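Local structure of putative cytochrome P450 hydroxylase (Chondromyces apiculatus DSM 436, 6GMF) at residues F156-D161 against T182-A187; P10-N15 against P378-R383. The protein probably acts as a haem-dependent monooxygenase of the cytochrome P450 family, hydroxylating terpenes with molecular oxygen activated at the haem iron. All coordinates share one frame; numbering follows the deposited sequence.

Interaction 1. Residues F156-D161 against T182-A187; sequences FKRWSD and TQEFYA
The pair of helices corresponding to F and G of the P450 fold meets where W159 on helix 153-163 packs against E184 and F185 on helix 177-198; their short segments approach to 9.8 Å between axes and run at 135° to each other. The indole lies against the backbone of the second helix: F185 CA stands 3.9 Å from the centroid of the W159 six-membered ring and 8° off its normal, a CH-pi contact over the face, with F185 N above the same face. With CG anti to its carbonyl carbon (chi1 -53°), W159 also brings its pyrrole N-H to E184, NE1 donating to OE2 at 3.0 Å, close to the ring plane and on the anti lone pair of the carboxylate. The same oxygen takes R158 NH2 at 2.9 Å in a nearly straight salt bridge. Here OE2 is met on its syn side but well out of the carboxylate plane, and the guanidinium and carboxylate planes are almost perpendicular. A water donates to OE2 and accepts from R158 NE, so three donors converge on one oxygen. E184 OE1 pairs with R180, and R158 NH1 with D155, extending the charge network along both helices. Toward helix 220-251 the contact is apolar: W159 CE3 lies 3.9 Å from F185 CD2, and F156 CE2 approaches F185 CE2, while the F156 side chain also touches L231. Lying ahead of the long helix 220-251, the two helices match the F-G pair that in cytochromes P450 typically forms a mobile lid over the active site.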
loop_
_atom_site.group_PDB
_atom_site.type_symbol
_atom_site.label_atom_id
_atom_site.label_comp_id
_atom_site.label_asym_id
_atom_site.label_seq_id
_atom_site.Cartn_x
_atom_site.Cartn_y
_atom_site.Cartn_z
ATOM N N PHE A 156 11.802 -14.982 -5.394
ATOM C CA PHE A 156 11.354 -13.705 -4.811
ATOM C C PHE A 156 9.872 -13.481 -5.114
ATOM O O PHE A 156 9.103 -12.990 -4.276
ATOM C CB PHE A 156 12.186 -12.548 -5.345
ATOM C CG PHE A 156 11.944 -11.242 -4.636
ATOM C CD1 PHE A 156 10.937 -10.391 -5.061
ATOM C CD2 PHE A 156 12.689 -10.857 -3.528
ATOM C CE1 PHE A 156 10.742 -9.149 -4.484
ATOM C CE2 PHE A 156 12.441 -9.643 -2.913
ATOM C CZ PHE A 156 11.456 -8.797 -3.382
ATOM N N LYS A 157 9.466 -13.815 -6.337
ATOM C CA LYS A 157 8.050 -13.768 -6.701
ATOM C C LYS A 157 7.210 -14.656 -5.775
ATOM O O LYS A 157 6.182 -14.231 -5.329
ATOM C CB LYS A 157 7.826 -14.141 -8.166
ATOM C CG LYS A 157 6.364 -14.276 -8.570
ATOM C CD LYS A 157 6.183 -14.572 -10.040
ATOM C CE LYS A 157 4.783 -14.899 -10.536
ATOM N NZ LYS A 157 3.966 -15.680 -9.569
ATOM N N ARG A 158 7.683 -15.882 -5.525
ATOM C CA ARG A 158 6.931 -16.779 -4.693
ATOM C C ARG A 158 6.793 -16.203 -3.278
ATOM O O ARG A 158 5.739 -16.232 -2.718
ATOM C CB ARG A 158 7.579 -18.159 -4.676
ATOM C CG ARG A 158 6.811 -19.168 -3.842
ATOM C CD ARG A 158 7.440 -20.556 -3.880
ATOM N NE ARG A 158 8.732 -20.701 -3.244
ATOM C CZ ARG A 158 9.928 -20.661 -3.847
ATOM N NH1 ARG A 158 10.054 -20.563 -5.174
ATOM N NH2 ARG A 158 11.023 -20.623 -3.110
ATOM N N TRP A 159 7.890 -15.698 -2.724
ATOM C CA TRP A 159 7.872 -15.102 -1.410
ATOM C C TRP A 159 6.875 -13.933 -1.378
ATOM O O TRP A 159 6.030 -13.862 -0.501
ATOM C CB TRP A 159 9.258 -14.634 -0.963
ATOM C CG TRP A 159 10.315 -15.685 -1.040
ATOM C CD1 TRP A 159 10.143 -17.029 -0.832
ATOM C CD2 TRP A 159 11.721 -15.481 -1.223
ATOM N NE1 TRP A 159 11.352 -17.671 -0.949
ATOM C CE2 TRP A 159 12.324 -16.747 -1.219
ATOM C CE3 TRP A 159 12.511 -14.363 -1.491
ATOM C CZ2 TRP A 159 13.695 -16.909 -1.401
ATOM C CZ3 TRP A 159 13.850 -14.530 -1.732
ATOM C CH2 TRP A 159 14.430 -15.788 -1.689
ATOM N N SER A 160 6.945 -13.072 -2.400
ATOM C CA SER A 160 6.060 -11.916 -2.543
ATOM C C SER A 160 4.606 -12.395 -2.596
ATOM O O SER A 160 3.747 -11.844 -1.894
ATOM C CB SER A 160 6.410 -11.121 -3.795
ATOM O OG SER A 160 7.673 -10.500 -3.664
ATOM N N ASP A 161 4.319 -13.398 -3.433
ATOM C CA ASP A 161 2.964 -13.905 -3.580
ATOM C C ASP A 161 2.448 -14.433 -2.234
ATOM O O ASP A 161 1.292 -14.218 -1.858
ATOM C CB ASP A 161 2.858 -15.000 -4.636
ATOM C CG ASP A 161 3.083 -14.566 -6.071
ATOM O OD1 ASP A 161 2.956 -13.349 -6.362
ATOM O OD2 ASP A 161 3.376 -15.461 -6.900
ATOM N N THR A 182 8.906 -17.038 4.432
ATOM C CA THR A 182 9.513 -16.049 5.294
ATOM C C THR A 182 10.925 -16.525 5.665
ATOM O O THR A 182 11.870 -15.753 5.581
ATOM C CB THR A 182 8.652 -15.740 6.528
ATOM O OG1 THR A 182 7.380 -15.237 6.119
ATOM C CG2 THR A 182 9.298 -14.753 7.469
ATOM N N GLN A 183 11.077 -17.811 6.040
ATOM C CA GLN A 183 12.393 -18.383 6.348
ATOM C C GLN A 183 13.313 -18.297 5.121
ATOM O O GLN A 183 14.459 -17.903 5.266
ATOM C CB GLN A 183 12.335 -19.830 6.846
ATOM C CG GLN A 183 11.767 -19.961 8.252
ATOM N N GLU A 184 12.792 -18.621 3.929
ATOM C CA GLU A 184 13.665 -18.589 2.737
ATOM C C GLU A 184 14.097 -17.155 2.395
ATOM O O GLU A 184 15.252 -16.911 1.991
ATOM C CB GLU A 184 12.967 -19.219 1.537
ATOM C CG GLU A 184 12.750 -20.712 1.654
ATOM C CD GLU A 184 11.908 -21.301 0.545
ATOM O OE1 GLU A 184 11.842 -22.548 0.457
ATOM O OE2 GLU A 184 11.286 -20.537 -0.188
ATOM N N PHE A 185 13.157 -16.213 2.524
ATOM C CA PHE A 185 13.435 -14.773 2.312
ATOM C C PHE A 185 14.627 -14.338 3.157
ATOM O O PHE A 185 15.569 -13.736 2.671
ATOM C CB PHE A 185 12.216 -13.914 2.663
ATOM C CG PHE A 185 12.440 -12.419 2.526
ATOM C CD1 PHE A 185 12.996 -11.686 3.576
ATOM C CD2 PHE A 185 12.160 -11.751 1.343
ATOM C CE1 PHE A 185 13.252 -10.327 3.449
ATOM C CE2 PHE A 185 12.398 -10.380 1.227
ATOM C CZ PHE A 185 12.941 -9.673 2.272
ATOM N N TYR A 186 14.566 -14.672 4.435
ATOM C CA TYR A 186 15.607 -14.200 5.359
ATOM C C TYR A 186 16.912 -14.984 5.170
ATOM O O TYR A 186 17.967 -14.424 5.280
ATOM C CB TYR A 186 15.158 -14.250 6.816
ATOM C CG TYR A 186 14.188 -13.161 7.200
ATOM C CD1 TYR A 186 14.485 -11.835 6.927
ATOM C CD2 TYR A 186 12.976 -13.448 7.779
ATOM C CE1 TYR A 186 13.623 -10.814 7.287
ATOM C CE2 TYR A 186 12.100 -12.436 8.153
ATOM C CZ TYR A 186 12.414 -11.120 7.875
ATOM O OH TYR A 186 11.587 -10.100 8.255
ATOM N N ALA A 187 16.819 -16.252 4.762
ATOM C CA ALA A 187 18.018 -17.030 4.524
ATOM C C ALA A 187 18.762 -16.414 3.336
ATOM O O ALA A 187 19.961 -16.116 3.380
ATOM C CB ALA A 187 17.632 -18.475 4.302
HETATM O O HOH W 1 8.478 -20.767 -0.456
#

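Interaction 2. Residues P10-N15 against P378-R383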
loop_
_atom_site.group_PDB
_atom_site.type_symbol
_atom_site.label_atom_id
_atom_site.label_comp_id
_atom_site.label_asym_id
_atom_site.label_seq_id
_atom_site.Cartn_x
_atom_site.Cartn_y
_atom_site.Cartn_z
ATOM N N PRO A 10 -20.974 -9.242 2.734
ATOM C CA PRO A 10 -20.598 -9.149 1.332
ATOM C C PRO A 10 -20.790 -7.708 0.858
ATOM O O PRO A 10 -20.061 -7.248 0.002
ATOM C CB PRO A 10 -21.575 -10.087 0.613
ATOM C CG PRO A 10 -22.801 -10.037 1.497
ATOM C CD PRO A 10 -22.269 -9.915 2.913
ATOM N N GLU A 11 -21.781 -7.012 1.415
ATOM C CA GLU A 11 -22.063 -5.664 1.059
ATOM C C GLU A 11 -20.900 -4.768 1.500
ATOM O O GLU A 11 -20.651 -3.763 0.863
ATOM C CB GLU A 11 -23.353 -5.178 1.720
ATOM N N VAL A 12 -20.233 -5.122 2.602
ATOM C CA VAL A 12 -19.126 -4.276 3.096
ATOM C C VAL A 12 -17.904 -4.448 2.186
ATOM O O VAL A 12 -17.175 -3.475 1.916
ATOM C CB VAL A 12 -18.782 -4.545 4.575
ATOM C CG1 VAL A 12 -17.538 -3.769 5.001
ATOM C CG2 VAL A 12 -19.943 -4.182 5.477
ATOM N N LEU A 13 -17.663 -5.668 1.722
ATOM C CA LEU A 13 -16.548 -5.964 0.840
ATOM C C LEU A 13 -16.822 -5.338 -0.537
ATOM O O LEU A 13 -15.920 -4.760 -1.187
ATOM C CB LEU A 13 -16.323 -7.481 0.799
ATOM C CG LEU A 13 -15.531 -8.115 1.966
ATOM C CD1 LEU A 13 -14.769 -7.098 2.845
ATOM C CD2 LEU A 13 -16.419 -8.998 2.834
ATOM N N ARG A 14 -18.102 -5.308 -0.926
ATOM C CA ARG A 14 -18.479 -4.779 -2.207
ATOM C C ARG A 14 -18.371 -3.262 -2.223
ATOM O O ARG A 14 -17.859 -2.708 -3.192
ATOM C CB ARG A 14 -19.912 -5.151 -2.593
ATOM C CG ARG A 14 -20.311 -4.553 -3.930
ATOM C CD ARG A 14 -21.774 -4.718 -4.250
ATOM N NE ARG A 14 -22.647 -3.949 -3.369
ATOM C CZ ARG A 14 -22.935 -2.648 -3.467
ATOM N NH1 ARG A 14 -22.373 -1.878 -4.386
ATOM N NH2 ARG A 14 -23.815 -2.132 -2.626
ATOM N N ASN A 15 -18.896 -2.615 -1.173
ATOM C CA ASN A 15 -18.937 -1.209 -1.111
ATOM C C ASN A 15 -18.838 -0.780 0.341
ATOM O O ASN A 15 -19.817 -0.463 0.999
ATOM C CB ASN A 15 -20.184 -0.608 -1.773
ATOM C CG ASN A 15 -20.268 0.888 -1.575
ATOM O OD1 ASN A 15 -19.250 1.548 -1.350
ATOM N ND2 ASN A 15 -21.482 1.419 -1.531
ATOM N N PRO A 378 -11.207 -10.386 -0.886
ATOM C CA PRO A 378 -11.983 -10.425 0.343
ATOM C C PRO A 378 -11.147 -9.887 1.519
ATOM O O PRO A 378 -10.763 -10.637 2.435
ATOM C CB PRO A 378 -12.322 -11.931 0.433
ATOM C CG PRO A 378 -11.120 -12.614 -0.151
ATOM C CD PRO A 378 -10.679 -11.705 -1.281
ATOM N N SER A 379 -10.822 -8.588 1.450
ATOM C CA SER A 379 -10.101 -7.881 2.486
ATOM C C SER A 379 -10.771 -6.522 2.713
ATOM O O SER A 379 -11.052 -5.750 1.770
ATOM C CB SER A 379 -8.620 -7.755 2.167
ATOM O OG SER A 379 -7.920 -7.025 3.184
ATOM N N PHE A 380 -11.082 -6.267 3.979
ATOM C CA PHE A 380 -11.521 -4.968 4.459
ATOM C C PHE A 380 -10.356 -3.982 4.501
ATOM O O PHE A 380 -10.566 -2.765 4.380
ATOM C CB PHE A 380 -12.029 -5.115 5.896
ATOM C CG PHE A 380 -12.548 -3.854 6.522
ATOM C CD1 PHE A 380 -13.737 -3.288 6.088
ATOM C CD2 PHE A 380 -11.894 -3.265 7.592
ATOM C CE1 PHE A 380 -14.257 -2.153 6.685
ATOM C CE2 PHE A 380 -12.425 -2.138 8.203
ATOM C CZ PHE A 380 -13.594 -1.560 7.740
ATOM N N PHE A 381 -9.161 -4.532 4.685
ATOM C CA PHE A 381 -7.969 -3.743 5.021
ATOM C C PHE A 381 -7.295 -3.210 3.768
ATOM O O PHE A 381 -6.886 -2.043 3.796
ATOM C CB PHE A 381 -7.026 -4.589 5.866
ATOM C CG PHE A 381 -7.726 -5.019 7.131
ATOM C CD1 PHE A 381 -7.812 -4.167 8.217
ATOM C CD2 PHE A 381 -8.392 -6.232 7.191
ATOM C CE1 PHE A 381 -8.486 -4.547 9.369
ATOM C CE2 PHE A 381 -9.052 -6.616 8.350
ATOM C CZ PHE A 381 -9.125 -5.762 9.424
ATOM N N ILE A 382 -7.137 -4.046 2.734
ATOM C CA ILE A 382 -6.553 -3.641 1.459
ATOM C C ILE A 382 -7.639 -3.774 0.407
ATOM O O ILE A 382 -8.179 -4.885 0.213
ATOM C CB ILE A 382 -5.340 -4.510 1.101
ATOM C CG1 ILE A 382 -4.243 -4.404 2.148
ATOM C CG2 ILE A 382 -4.797 -4.102 -0.265
ATOM C CD1 ILE A 382 -3.575 -3.063 2.146
ATOM N N ARG A 383 -7.907 -2.686 -0.310
ATOM C CA ARG A 383 -8.956 -2.621 -1.361
ATOM C C ARG A 383 -8.286 -2.863 -2.727
ATOM O O ARG A 383 -7.491 -2.022 -3.178
ATOM C CB ARG A 383 -9.621 -1.244 -1.298
ATOM C CG ARG A 383 -10.676 -1.025 -2.363
ATOM C CD ARG A 383 -12.010 -1.522 -1.891
ATOM N NE ARG A 383 -13.113 -0.900 -2.647
ATOM C CZ ARG A 383 -14.291 -1.437 -2.946
ATOM N NH1 ARG A 383 -14.636 -2.606 -2.467
ATOM N NH2 ARG A 383 -15.125 -0.779 -3.733
#
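L13 lays its CD1 methyl over the backbone of the loop 378-383, 3.9 Å from F380 N and close to S379 C, where the short N-terminal helix 10-14 of this P450 meets the segment between strands 368-369 and 389-391. The nearest CA atoms across the contact, those of L13 and F380, are 6.3 Å apart. The preceding residue, V12, brings CG1 obliquely to the F380 ring, 4.0 Å from CD1; chi1 of 174° sets CG1 anti to the backbone N, making it the branch that meets the ring. F380 also touches I7. The loop holds its own shape by an ST motif: S379 OG accepts from I382 N at 3.1 Å, nearly straight at 175°, and from F381 N along a more bent line. Polar contact comes from R383, whose chain leaves with CG anti to the backbone N and bends at chi2 (87°), carrying the guanidinium to the C-terminal end of helix 10-14. There L13 O and R14 O both lie at its edge, near its plane. NH1 and NH2 each give R14 O a weak hydrogen bond, so that carbonyl is straddled by two nitrogens. The stronger polar partner is E277, in a salt bridge with NE, and W376 adds a cation-pi contact; the arginine thus links its own loop to the end of helix 10-14 and to E277. A leucine in its place would probably leave E277 without its positive mate and the R14 carbonyl without both weak donors. N15 then leaves the helical conformation and caps the next helix, OD1 accepting from Y17 N, while R383 NH1 sits 2.8 Å from L13 O.

In the fold
The two contacts lie 27 Å apart between centres and share no helix or loop, their nearest atoms being about 12 Å apart; both segments of interaction 1 fall between the two segments of interaction 2 in sequence. Each buries the same 253 Å², but differently. Interaction 1 is mostly buried and joins two helices through aromatic rings, with a carboxylate gripped by charged and neutral donors at its outer edge. Interaction 2 is only partly buried and brings an N-terminal helix to a late loop, through two aliphatic side chains set against a phenylalanine ring and loop backbone, and an arginine directed at backbone carbonyls. Helix 220-251 is common ground: F156 touches L231, and R383 O accepts from S240 and N244.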